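Local coordinates for protein (glyceraldehyde 3-phosphate dehydrogenase) (Sulfolobus solfataricus, PDB 1B7G) that catalyses the phosphorylating oxidation of D-glyceraldehyde 3-phosphate in glycolysis, using NADP in marked preference to NAD, at residues A5-G10 with G69-L74; Y38-A43 with S63-A68. The protein carries 1 engineered substitution. All blocks are in the same frame, centred on the assembly; numbering follows the deposited sequence.

Contact 1 of 2, residues A5-G10 with G69-L74; sequences AVNGYG and GTVEDL. Unlike the reference sequence in segment 69-74: E72 (reference Asp), D73 (reference Tyr).
A5 and L74 lead a small, buried apolar contact in which helix 71-77 packs its first turn on strand 2-7, an inner strand of the parallel sheet of the nucleotide-binding domain. The isobutyl end of L74 sits over the methyl of A5: L74 CD1 comes to 3.6 Å from A5 CB, and L74 CD2 lies 4.1 Å from the carbonyl oxygen V6 O. With CG anti to the backbone N (chi1 168°), the L74 branch reaches from the helix to the strand and also touches V29 and A32 of the adjoining strand 26-32. Were L74 cut back to an alanine, A5 would probably face a gap, and strands 2-7 and 26-32 would lose their shared apolar neighbour. Strand 2-7 runs into a glycine-rich turn (G8, G10) that fits the GxGxxG pattern of a Rossmann fold, and the nearby T11 and I12 are expected by similarity to bind NAD. One turn before L74 on the helix, V71 CG1 lies over one face of the amide of N7, 3.9 Å from N7 ND2, the two side chains crossing at about a right angle. That amide nitrogen is hydrogen-bonded to Y97 OH. A capping box starts the helix: D73 N donates to T70 OG1 at 2.9 Å, while T70 N meets D73 OD2 from above the carboxylate plane. D73 is Tyr in the reference sequence, so the box belongs to the deposited chain.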
loop_
_atom_site.group_PDB
_atom_site.type_symbol
_atom_site.label_atom_id
_atom_site.label_comp_id
_atom_site.label_asym_id
_atom_site.label_seq_id
_atom_site.Cartn_x
_atom_site.Cartn_y
_atom_site.Cartn_z
ATOM N N ALA A 5 23.185 1.296 -13.984
ATOM C CA ALA A 5 22.058 1.852 -14.718
ATOM C C ALA A 5 20.812 0.940 -14.574
ATOM O O ALA A 5 20.985 -0.262 -14.508
ATOM C CB ALA A 5 22.471 1.870 -16.191
ATOM N N VAL A 6 19.609 1.468 -14.583
ATOM C CA VAL A 6 18.359 0.728 -14.624
ATOM C C VAL A 6 17.569 1.098 -15.881
ATOM O O VAL A 6 17.069 2.197 -16.045
ATOM C CB VAL A 6 17.424 0.934 -13.418
ATOM C CG1 VAL A 6 16.186 0.064 -13.535
ATOM C CG2 VAL A 6 18.153 0.635 -12.116
ATOM N N ASN A 7 17.435 0.115 -16.765
ATOM C CA ASN A 7 16.749 0.335 -18.042
ATOM C C ASN A 7 15.314 -0.155 -17.923
ATOM O O ASN A 7 15.052 -1.340 -17.749
ATOM C CB ASN A 7 17.562 -0.342 -19.151
ATOM C CG ASN A 7 16.988 -0.044 -20.534
ATOM O OD1 ASN A 7 16.063 0.752 -20.640
ATOM N ND2 ASN A 7 17.509 -0.690 -21.574
ATOM N N GLY A 8 14.379 0.784 -17.840
ATOM C CA GLY A 8 12.968 0.552 -17.643
ATOM C C GLY A 8 12.491 0.845 -16.232
ATOM O O GLY A 8 12.414 -0.063 -15.395
ATOM N N TYR A 9 12.078 2.060 -15.917
ATOM C CA TYR A 9 11.612 2.465 -14.599
ATOM C C TYR A 9 10.155 2.101 -14.389
ATOM O O TYR A 9 9.300 2.999 -14.341
ATOM C CB TYR A 9 11.805 4.007 -14.476
ATOM C CG TYR A 9 11.765 4.544 -13.069
ATOM C CD1 TYR A 9 12.849 4.308 -12.209
ATOM C CD2 TYR A 9 10.686 5.247 -12.573
ATOM C CE1 TYR A 9 12.840 4.800 -10.915
ATOM C CE2 TYR A 9 10.685 5.740 -11.273
ATOM C CZ TYR A 9 11.763 5.511 -10.459
ATOM O OH TYR A 9 11.743 5.959 -9.150
ATOM N N GLY A 10 9.830 0.803 -14.235
ATOM C CA GLY A 10 8.397 0.416 -14.075
ATOM C C GLY A 10 8.266 -0.203 -12.685
ATOM O O GLY A 10 9.058 0.154 -11.792
ATOM N N GLY A 69 20.047 12.156 -21.196
ATOM C CA GLY A 69 20.741 11.641 -22.374
ATOM C C GLY A 69 19.941 10.482 -22.976
ATOM O O GLY A 69 18.843 10.221 -22.505
ATOM N N THR A 70 20.501 9.813 -23.956
ATOM C CA THR A 70 19.833 8.678 -24.584
ATOM C C THR A 70 19.988 7.438 -23.699
ATOM O O THR A 70 20.796 7.443 -22.763
ATOM C CB THR A 70 20.505 8.346 -25.940
ATOM O OG1 THR A 70 21.864 7.966 -25.653
ATOM C CG2 THR A 70 20.469 9.541 -26.868
ATOM N N VAL A 71 19.364 6.329 -24.120
ATOM C CA VAL A 71 19.590 5.089 -23.359
ATOM C C VAL A 71 21.025 4.644 -23.527
ATOM O O VAL A 71 21.706 4.245 -22.569
ATOM C CB VAL A 71 18.599 3.985 -23.791
ATOM C CG1 VAL A 71 18.809 2.734 -22.944
ATOM C CG2 VAL A 71 17.176 4.484 -23.648
ATOM N N GLU A 72 21.569 4.796 -24.735
ATOM C CA GLU A 72 22.954 4.495 -25.018
ATOM C C GLU A 72 23.906 5.275 -24.117
ATOM O O GLU A 72 24.915 4.739 -23.649
ATOM C CB GLU A 72 23.314 4.774 -26.475
ATOM C CG GLU A 72 22.816 3.720 -27.452
ATOM C CD GLU A 72 21.338 3.860 -27.758
ATOM O OE1 GLU A 72 20.708 4.822 -27.275
ATOM O OE2 GLU A 72 20.819 2.990 -28.499
ATOM N N ASP A 73 23.615 6.552 -23.899
ATOM C CA ASP A 73 24.435 7.359 -23.006
ATOM C C ASP A 73 24.495 6.705 -21.626
ATOM O O ASP A 73 25.604 6.480 -21.109
ATOM C CB ASP A 73 23.872 8.772 -22.854
ATOM C CG ASP A 73 24.145 9.601 -24.117
ATOM O OD1 ASP A 73 25.114 9.284 -24.818
ATOM O OD2 ASP A 73 23.347 10.502 -24.381
ATOM N N LEU A 74 23.303 6.402 -21.105
ATOM C CA LEU A 74 23.147 5.803 -19.778
ATOM C C LEU A 74 23.942 4.514 -19.723
ATOM O O LEU A 74 24.708 4.271 -18.801
ATOM C CB LEU A 74 21.664 5.538 -19.442
ATOM C CG LEU A 74 21.380 4.665 -18.217
ATOM C CD1 LEU A 74 21.891 5.305 -16.930
ATOM C CD2 LEU A 74 19.886 4.362 -18.043
#

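Contact 2 of 2, residues Y38-A43 with S63-A68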
loop_
_atom_site.group_PDB
_atom_site.type_symbol
_atom_site.label_atom_id
_atom_site.label_comp_id
_atom_site.label_asym_id
_atom_site.label_seq_id
_atom_site.Cartn_x
_atom_site.Cartn_y
_atom_site.Cartn_z
ATOM N N TYR A 38 3.503 9.626 -14.060
ATOM C CA TYR A 38 3.674 9.940 -12.666
ATOM C C TYR A 38 4.886 9.271 -12.040
ATOM O O TYR A 38 5.469 9.879 -11.129
ATOM C CB TYR A 38 2.418 9.693 -11.815
ATOM C CG TYR A 38 2.036 8.214 -11.798
ATOM C CD1 TYR A 38 1.175 7.665 -12.722
ATOM C CD2 TYR A 38 2.525 7.424 -10.761
ATOM C CE1 TYR A 38 0.821 6.324 -12.663
ATOM C CE2 TYR A 38 2.208 6.076 -10.719
ATOM C CZ TYR A 38 1.361 5.535 -11.665
ATOM O OH TYR A 38 1.058 4.201 -11.609
ATOM N N GLU A 39 5.286 8.092 -12.530
ATOM C CA GLU A 39 6.483 7.430 -12.063
ATOM C C GLU A 39 7.725 8.234 -12.473
ATOM O O GLU A 39 8.525 8.483 -11.574
ATOM C CB GLU A 39 6.631 5.981 -12.526
ATOM C CG GLU A 39 5.838 5.011 -11.621
ATOM C CD GLU A 39 5.391 3.772 -12.391
ATOM O OE1 GLU A 39 5.062 3.884 -13.592
ATOM O OE2 GLU A 39 5.379 2.670 -11.804
ATOM N N ALA A 40 7.824 8.681 -13.723
ATOM C CA ALA A 40 8.920 9.551 -14.123
ATOM C C ALA A 40 8.937 10.875 -13.359
ATOM O O ALA A 40 10.001 11.360 -12.960
ATOM C CB ALA A 40 8.872 9.831 -15.626
ATOM N N PHE A 41 7.787 11.504 -13.140
ATOM C CA PHE A 41 7.691 12.732 -12.379
ATOM C C PHE A 41 8.342 12.556 -11.008
ATOM O O PHE A 41 9.233 13.276 -10.556
ATOM C CB PHE A 41 6.206 13.098 -12.158
ATOM C CG PHE A 41 6.032 14.448 -11.498
ATOM C CD1 PHE A 41 6.372 15.603 -12.174
ATOM C CD2 PHE A 41 5.520 14.563 -10.223
ATOM C CE1 PHE A 41 6.215 16.843 -11.583
ATOM C CE2 PHE A 41 5.360 15.791 -9.620
ATOM C CZ PHE A 41 5.712 16.947 -10.305
ATOM N N ILE A 42 7.872 11.521 -10.313
ATOM C CA ILE A 42 8.348 11.205 -8.973
ATOM C C ILE A 42 9.815 10.846 -8.923
ATOM O O ILE A 42 10.499 11.276 -7.967
ATOM C CB ILE A 42 7.447 10.159 -8.290
ATOM C CG1 ILE A 42 6.041 10.722 -8.209
ATOM C CG2 ILE A 42 8.022 9.817 -6.905
ATOM C CD1 ILE A 42 4.988 9.862 -7.554
ATOM N N ALA A 43 10.363 10.176 -9.922
ATOM C CA ALA A 43 11.792 9.884 -9.953
ATOM C C ALA A 43 12.584 11.202 -10.054
ATOM O O ALA A 43 13.575 11.444 -9.348
ATOM C CB ALA A 43 12.098 9.016 -11.166
ATOM N N SER A 63 6.810 17.288 -21.363
ATOM C CA SER A 63 6.352 17.247 -19.991
ATOM C C SER A 63 7.062 18.225 -19.069
ATOM O O SER A 63 6.652 18.466 -17.931
ATOM C CB SER A 63 6.561 15.813 -19.435
ATOM O OG SER A 63 7.946 15.484 -19.438
ATOM N N GLY A 64 8.244 18.690 -19.478
ATOM C CA GLY A 64 9.015 19.583 -18.624
ATOM C C GLY A 64 9.965 18.787 -17.744
ATOM O O GLY A 64 10.698 19.380 -16.945
ATOM N N ILE A 65 9.954 17.455 -17.871
ATOM C CA ILE A 65 10.917 16.678 -17.062
ATOM C C ILE A 65 12.194 16.616 -17.877
ATOM O O ILE A 65 12.164 16.240 -19.049
ATOM C CB ILE A 65 10.375 15.267 -16.773
ATOM C CG1 ILE A 65 9.041 15.364 -16.015
ATOM C CG2 ILE A 65 11.370 14.445 -15.963
ATOM C CD1 ILE A 65 8.320 14.026 -15.895
ATOM N N PRO A 66 13.314 17.052 -17.316
ATOM C CA PRO A 66 14.564 17.034 -18.045
ATOM C C PRO A 66 15.029 15.603 -18.323
ATOM O O PRO A 66 14.841 14.748 -17.473
ATOM C CB PRO A 66 15.537 17.745 -17.114
ATOM C CG PRO A 66 14.945 17.614 -15.752
ATOM C CD PRO A 66 13.448 17.541 -15.932
ATOM N N VAL A 67 15.714 15.400 -19.423
ATOM C CA VAL A 67 16.295 14.194 -19.920
ATOM C C VAL A 67 17.824 14.259 -19.932
ATOM O O VAL A 67 18.417 15.017 -20.708
ATOM C CB VAL A 67 15.835 13.959 -21.375
ATOM C CG1 VAL A 67 16.540 12.755 -21.991
ATOM C CG2 VAL A 67 14.337 13.796 -21.469
ATOM N N ALA A 68 18.488 13.383 -19.212
ATOM C CA ALA A 68 19.933 13.381 -19.079
ATOM C C ALA A 68 20.682 12.899 -20.292
ATOM O O ALA A 68 21.868 13.219 -20.440
ATOM C CB ALA A 68 20.311 12.594 -17.830
#
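The methyl end of I65, from the loop that follows helix 57-61, meets the first turns of helix 38-45 at A40 and F41. Just before them in the helix, E39 turns to other partners, its OE2 forming salt bridges with K14 and K172. The methyl of A40 points toward the loop, and I65 CD1 lies 4.2 Å from A40 CB. At F41 the same methyl settles against the backbone, 3.8 Å from F41 N, and stands at the edge of the phenyl ring, near its plane. The ring itself meets Y253 of the second subunit, the planes at about 35°, and F41 also packs on I340 of that subunit.

From the loop side, I65 extends its CG1 branch anti to its own carbonyl carbon (chi1 -59°), and a nearly straight chain (chi2 170°) carries CD1 to the helix. Its other neighbours include F60 and I50, which A40 touches as well, so one apolar cluster joins helix, loop and the short strand 50-51. The loop is shaped just before I65 by G64, whose positive phi follows the end of a helix. S63 OG accepts from I65 N at 3.2 Å, closing an ST turn in the Rossmann-type domain, beside the outermost strand of this chain's parallel sheet and next to the second subunit.

In the fold
Both contacts belong to the nucleotide-binding domain and are mainly apolar. All touching residues of contact 1 are buried, against an inner strand; contact 2, beside strand 50-51, has buried A40 and I65 but a partly exposed F41 at the subunit interface. Contact 1 joins a helix to a strand within one subunit; contact 2 joins a helix to a loop, and the second subunit adds ring packing and a hydrogen bond from its K252 to S63 O. Their centres are 13 Å apart. Y9 links segment 5-10 to helix 38-45: Y9 CE2 packs 3.6 Å from A43 CB. Along the chain, 63-68 runs straight on into 69-74, so one connection supplies a partner to each.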